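Local coordinates for protein glutathione S-transferase (Rhodospirillum rubrum F11, PDB 4O7H) that probably conjugates glutathione to electrophilic substrates through a thioredoxin-like domain joined to an all-helical domain, at residues G8-E22 / R197-S209. Residues are numbered along the deposited sequence; the frame is centred on the assembly and turned at random.
Sequences GLSPAARKVRVALAE and RPSFRPLLTETIS
Glu22, in the last turn of helix 11-22, is gripped side-on by Arg197: NH2 of Arg197 donates to OE1 of Glu22 at 2.9 Å, while Arg197 NE reaches Glu22 OE2 from the syn side but well out of the carboxylate plane. Ser199 OG donates to the anti lone pair of the same Glu22 OE2 at 2.7 Å, and a water also donates to Glu22 OE2. Replacing Glu22 by alanine is likely to leave the Arg197 guanidinium without its carboxylate mate and the Ser199 hydroxyl free to turn. Between the charged ends, Val18 CG2 packs on Leu203 CD2 at 3.8 Å and on Phe200 CD1, and Ala21 CB abuts Ser199 CB at 3.5 Å. Arg17 can be followed outward: the bond to CB heads toward 197-209, a turn about CG-CD (chi3 77°) bends the chain, NE bonds Tyr27 OH, NH1 donates to Glu206 OE1 at 2.8 Å, and NH2, with Pro202 CB over one guanidinium face, donates to Glu206 OE2 at 3.0 Å. This end-on pair is tilted, the planes 39° apart. Arg14 NE bonds Gly8 O, and Ile208 CD1 meets Arg14 NH2 at the guanidinium edge. The contact joins the first helix of the thioredoxin-like domain to a segment near the C-terminal end of the helical domain; Arg17 also touches strand 3-6, Arg14 rests on helix 161-175, and Leu9 and Ile208 both reach helix 85-119.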
loop_
_atom_site.group_PDB
_atom_site.type_symbol
_atom_site.label_atom_id
_atom_site.label_comp_id
_atom_site.label_asym_id
_atom_site.label_seq_id
_atom_site.Cartn_x
_atom_site.Cartn_y
_atom_site.Cartn_z
ATOM N N GLY A 8 7.408 7.824 -16.172
ATOM C CA GLY A 8 8.620 8.101 -15.419
ATOM C C GLY A 8 8.404 8.712 -14.061
ATOM O O GLY A 8 9.310 8.644 -13.220
ATOM N N LEU A 9 7.248 9.319 -13.793
ATOM C CA LEU A 9 7.043 9.935 -12.510
ATOM C C LEU A 9 6.467 8.995 -11.455
ATOM O O LEU A 9 6.204 9.397 -10.359
ATOM C CB LEU A 9 6.068 11.112 -12.687
ATOM C CG LEU A 9 6.654 12.229 -13.552
ATOM C CD1 LEU A 9 5.672 13.385 -13.514
ATOM C CD2 LEU A 9 7.989 12.682 -12.995
ATOM N N SER A 10 6.251 7.741 -11.811
ATOM C CA SER A 10 5.592 6.805 -10.905
ATOM C C SER A 10 6.638 5.956 -10.185
ATOM O O SER A 10 7.327 5.188 -10.851
ATOM C CB SER A 10 4.709 5.848 -11.714
ATOM O OG SER A 10 4.244 4.720 -10.910
ATOM N N PRO A 11 6.737 6.064 -8.850
ATOM C CA PRO A 11 7.678 5.181 -8.166
ATOM C C PRO A 11 7.339 3.722 -8.305
ATOM O O PRO A 11 8.253 2.895 -8.398
ATOM C CB PRO A 11 7.614 5.624 -6.719
ATOM C CG PRO A 11 6.363 6.426 -6.599
ATOM C CD PRO A 11 6.085 7.008 -7.924
ATOM N N ALA A 12 6.066 3.381 -8.277
ATOM C CA ALA A 12 5.689 2.002 -8.416
ATOM C C ALA A 12 6.055 1.425 -9.772
ATOM O O ALA A 12 6.478 0.287 -9.904
ATOM C CB ALA A 12 4.198 1.843 -8.182
ATOM N N ALA A 13 5.852 2.222 -10.806
ATOM C CA ALA A 13 6.202 1.782 -12.144
ATOM C C ALA A 13 7.696 1.650 -12.307
ATOM O O ALA A 13 8.165 0.663 -12.912
ATOM C CB ALA A 13 5.595 2.706 -13.200
ATOM N N ARG A 14 8.455 2.580 -11.729
ATOM C CA ARG A 14 9.905 2.426 -11.724
ATOM C C ARG A 14 10.288 1.123 -11.082
ATOM O O ARG A 14 11.142 0.379 -11.600
ATOM C CB ARG A 14 10.587 3.607 -11.044
ATOM C CG ARG A 14 10.555 4.928 -11.822
ATOM C CD ARG A 14 11.413 6.029 -11.157
ATOM N NE ARG A 14 11.459 7.162 -12.079
ATOM C CZ ARG A 14 12.528 7.899 -12.353
ATOM N NH1 ARG A 14 13.652 7.752 -11.690
ATOM N NH2 ARG A 14 12.443 8.803 -13.324
ATOM N N LYS A 15 9.702 0.840 -9.929
ATOM C CA LYS A 15 9.996 -0.408 -9.232
ATOM C C LYS A 15 9.759 -1.642 -10.077
ATOM O O LYS A 15 10.570 -2.562 -10.112
ATOM C CB LYS A 15 9.247 -0.515 -7.897
ATOM C CG LYS A 15 9.179 -1.968 -7.422
ATOM C CD LYS A 15 8.862 -2.087 -5.992
ATOM C CE LYS A 15 7.516 -1.582 -5.675
ATOM N NZ LYS A 15 7.320 -1.838 -4.227
ATOM N N VAL A 16 8.632 -1.699 -10.785
ATOM C CA VAL A 16 8.348 -2.844 -11.619
ATOM C C VAL A 16 9.354 -2.972 -12.782
ATOM O O VAL A 16 9.820 -4.062 -13.086
ATOM C CB VAL A 16 6.886 -2.824 -12.094
ATOM C CG1 VAL A 16 6.616 -3.967 -13.063
ATOM C CG2 VAL A 16 5.903 -3.000 -10.916
ATOM N N ARG A 17 9.751 -1.855 -13.376
ATOM C CA ARG A 17 10.731 -1.883 -14.406
ATOM C C ARG A 17 12.054 -2.490 -13.886
ATOM O O ARG A 17 12.674 -3.314 -14.558
ATOM C CB ARG A 17 11.051 -0.491 -14.973
ATOM C CG ARG A 17 9.900 0.153 -15.712
ATOM C CD ARG A 17 10.372 1.420 -16.373
ATOM N NE ARG A 17 11.131 1.100 -17.592
ATOM C CZ ARG A 17 11.647 2.048 -18.383
ATOM N NH1 ARG A 17 11.528 3.324 -18.053
ATOM N NH2 ARG A 17 12.231 1.715 -19.534
ATOM N N VAL A 18 12.501 -2.028 -12.734
ATOM C CA VAL A 18 13.718 -2.582 -12.115
ATOM C C VAL A 18 13.550 -4.066 -11.823
ATOM O O VAL A 18 14.468 -4.890 -12.109
ATOM C CB VAL A 18 14.151 -1.768 -10.893
ATOM C CG1 VAL A 18 15.346 -2.455 -10.189
ATOM C CG2 VAL A 18 14.442 -0.314 -11.263
ATOM N N ALA A 19 12.394 -4.453 -11.289
ATOM C CA ALA A 19 12.122 -5.866 -10.967
ATOM C C ALA A 19 12.150 -6.765 -12.216
ATOM O O ALA A 19 12.731 -7.838 -12.211
ATOM C CB ALA A 19 10.782 -5.979 -10.251
ATOM N N LEU A 20 11.508 -6.327 -13.299
ATOM C CA LEU A 20 11.472 -7.084 -14.515
ATOM C C LEU A 20 12.920 -7.346 -15.004
ATOM O O LEU A 20 13.273 -8.467 -15.404
ATOM C CB LEU A 20 10.684 -6.289 -15.559
ATOM C CG LEU A 20 9.157 -6.349 -15.376
ATOM C CD1 LEU A 20 8.526 -5.259 -16.241
ATOM C CD2 LEU A 20 8.584 -7.721 -15.702
ATOM N N ALA A 21 13.741 -6.303 -14.968
ATOM C CA ALA A 21 15.147 -6.403 -15.400
ATOM C C ALA A 21 15.959 -7.334 -14.467
ATOM O O ALA A 21 16.778 -8.132 -14.926
ATOM C CB ALA A 21 15.788 -5.042 -15.510
ATOM N N GLU A 22 15.752 -7.218 -13.159
ATOM C CA GLU A 22 16.431 -8.084 -12.193
ATOM C C GLU A 22 16.069 -9.539 -12.452
ATOM O O GLU A 22 16.932 -10.426 -12.330
ATOM C CB GLU A 22 16.042 -7.714 -10.773
ATOM C CG GLU A 22 16.728 -6.447 -10.262
ATOM C CD GLU A 22 18.214 -6.570 -10.053
ATOM O OE1 GLU A 22 18.655 -7.670 -9.624
ATOM O OE2 GLU A 22 18.942 -5.579 -10.310
ATOM N N ARG A 197 23.506 -0.890 -11.044
ATOM C CA ARG A 197 23.069 -2.172 -11.589
ATOM C C ARG A 197 22.419 -1.962 -12.949
ATOM O O ARG A 197 21.777 -0.958 -13.186
ATOM C CB ARG A 197 22.102 -2.859 -10.617
ATOM C CG ARG A 197 22.657 -3.098 -9.251
ATOM C CD ARG A 197 21.672 -3.712 -8.278
ATOM N NE ARG A 197 21.247 -5.060 -8.593
ATOM C CZ ARG A 197 21.844 -6.173 -8.194
ATOM N NH1 ARG A 197 22.923 -6.104 -7.421
ATOM N NH2 ARG A 197 21.321 -7.368 -8.518
ATOM N N PRO A 198 22.567 -2.920 -13.867
ATOM C CA PRO A 198 22.000 -2.757 -15.196
ATOM C C PRO A 198 20.495 -2.539 -15.173
ATOM O O PRO A 198 19.961 -1.837 -16.017
ATOM C CB PRO A 198 22.414 -4.043 -15.929
ATOM C CG PRO A 198 23.553 -4.579 -15.167
ATOM C CD PRO A 198 23.535 -4.047 -13.755
ATOM N N SER A 199 19.817 -3.097 -14.154
ATOM C CA SER A 199 18.345 -2.969 -14.055
ATOM C C SER A 199 17.955 -1.529 -13.842
ATOM O O SER A 199 16.834 -1.132 -14.147
ATOM C CB SER A 199 17.824 -3.784 -12.893
ATOM O OG SER A 199 18.462 -3.369 -11.703
ATOM N N PHE A 200 18.869 -0.731 -13.313
ATOM C CA PHE A 200 18.548 0.681 -13.041
ATOM C C PHE A 200 18.771 1.619 -14.229
ATOM O O PHE A 200 18.374 2.791 -14.201
ATOM C CB PHE A 200 19.370 1.201 -11.856
ATOM C CG PHE A 200 18.568 2.031 -10.860
ATOM C CD1 PHE A 200 17.683 1.418 -9.986
ATOM C CD2 PHE A 200 18.728 3.412 -10.803
ATOM C CE1 PHE A 200 16.967 2.173 -9.081
ATOM C CE2 PHE A 200 17.999 4.187 -9.894
ATOM C CZ PHE A 200 17.141 3.552 -9.020
ATOM N N ARG A 201 19.482 1.150 -15.238
ATOM C CA ARG A 201 19.995 2.028 -16.295
ATOM C C ARG A 201 18.899 2.864 -16.981
ATOM O O ARG A 201 19.094 4.066 -17.157
ATOM C CB ARG A 201 20.808 1.245 -17.326
ATOM C CG ARG A 201 21.494 2.200 -18.307
ATOM C CD ARG A 201 22.253 1.481 -19.414
ATOM N NE ARG A 201 23.671 1.378 -19.086
ATOM C CZ ARG A 201 24.258 0.341 -18.479
ATOM N NH1 ARG A 201 23.569 -0.753 -18.135
ATOM N NH2 ARG A 201 25.567 0.396 -18.225
ATOM N N PRO A 202 17.741 2.302 -17.365
ATOM C CA PRO A 202 16.736 3.154 -18.005
ATOM C C PRO A 202 16.230 4.307 -17.126
ATOM O O PRO A 202 15.908 5.380 -17.586
ATOM C CB PRO A 202 15.552 2.182 -18.293
ATOM C CG PRO A 202 16.141 0.859 -18.278
ATOM C CD PRO A 202 17.305 0.893 -17.318
ATOM N N LEU A 203 16.183 4.083 -15.816
ATOM C CA LEU A 203 15.767 5.160 -14.921
ATOM C C LEU A 203 16.753 6.312 -14.939
ATOM O O LEU A 203 16.379 7.461 -14.717
ATOM C CB LEU A 203 15.669 4.669 -13.464
ATOM C CG LEU A 203 14.450 3.853 -13.091
ATOM C CD1 LEU A 203 14.301 2.626 -13.948
ATOM C CD2 LEU A 203 14.545 3.487 -11.607
ATOM N N LEU A 204 18.000 5.993 -15.214
ATOM C CA LEU A 204 19.049 7.027 -15.256
ATOM C C LEU A 204 19.104 7.741 -16.558
ATOM O O LEU A 204 19.431 8.942 -16.572
ATOM C CB LEU A 204 20.432 6.465 -14.917
ATOM C CG LEU A 204 20.502 5.797 -13.556
ATOM C CD1 LEU A 204 21.959 5.402 -13.321
ATOM C CD2 LEU A 204 19.997 6.704 -12.447
ATOM N N THR A 205 18.814 7.058 -17.647
ATOM C CA THR A 205 18.996 7.671 -18.985
ATOM C C THR A 205 17.775 8.355 -19.556
ATOM O O THR A 205 17.875 9.266 -20.376
ATOM C CB THR A 205 19.528 6.636 -19.981
ATOM O OG1 THR A 205 18.603 5.570 -20.139
ATOM C CG2 THR A 205 20.830 6.031 -19.485
ATOM N N GLU A 206 16.594 7.912 -19.155
ATOM C CA GLU A 206 15.368 8.502 -19.682
ATOM C C GLU A 206 15.060 9.825 -18.959
ATOM O O GLU A 206 15.499 10.077 -17.834
ATOM C CB GLU A 206 14.211 7.460 -19.581
ATOM C CG GLU A 206 14.452 6.225 -20.421
ATOM C CD GLU A 206 13.348 5.155 -20.290
ATOM O OE1 GLU A 206 12.294 5.489 -19.696
ATOM O OE2 GLU A 206 13.581 4.051 -20.811
ATOM N N THR A 207 14.331 10.704 -19.633
ATOM C CA THR A 207 13.957 11.980 -19.065
ATOM C C THR A 207 12.445 12.150 -19.113
ATOM O O THR A 207 11.748 11.467 -19.841
ATOM C CB THR A 207 14.585 13.139 -19.839
ATOM O OG1 THR A 207 14.221 13.019 -21.217
ATOM C CG2 THR A 207 16.120 13.141 -19.704
ATOM N N ILE A 208 11.968 13.070 -18.296
ATOM C CA ILE A 208 10.593 13.420 -18.259
ATOM C C ILE A 208 10.549 14.912 -18.637
ATOM O O ILE A 208 10.909 15.781 -17.848
ATOM C CB ILE A 208 10.025 13.168 -16.858
ATOM C CG1 ILE A 208 10.151 11.677 -16.518
ATOM C CG2 ILE A 208 8.581 13.611 -16.798
ATOM C CD1 ILE A 208 10.862 11.422 -15.227
ATOM N N SER A 209 10.094 15.181 -19.856
ATOM C CA SER A 209 9.978 16.551 -20.343
ATOM C C SER A 209 8.980 17.335 -19.492
ATOM O O SER A 209 7.934 16.807 -19.106
ATOM C CB SER A 209 9.535 16.517 -21.801
ATOM O OG SER A 209 9.316 17.837 -22.272
HETATM O O HOH W 1 14.736 -1.647 -15.620
HETATM O O HOH W 2 20.706 -5.731 -12.594
#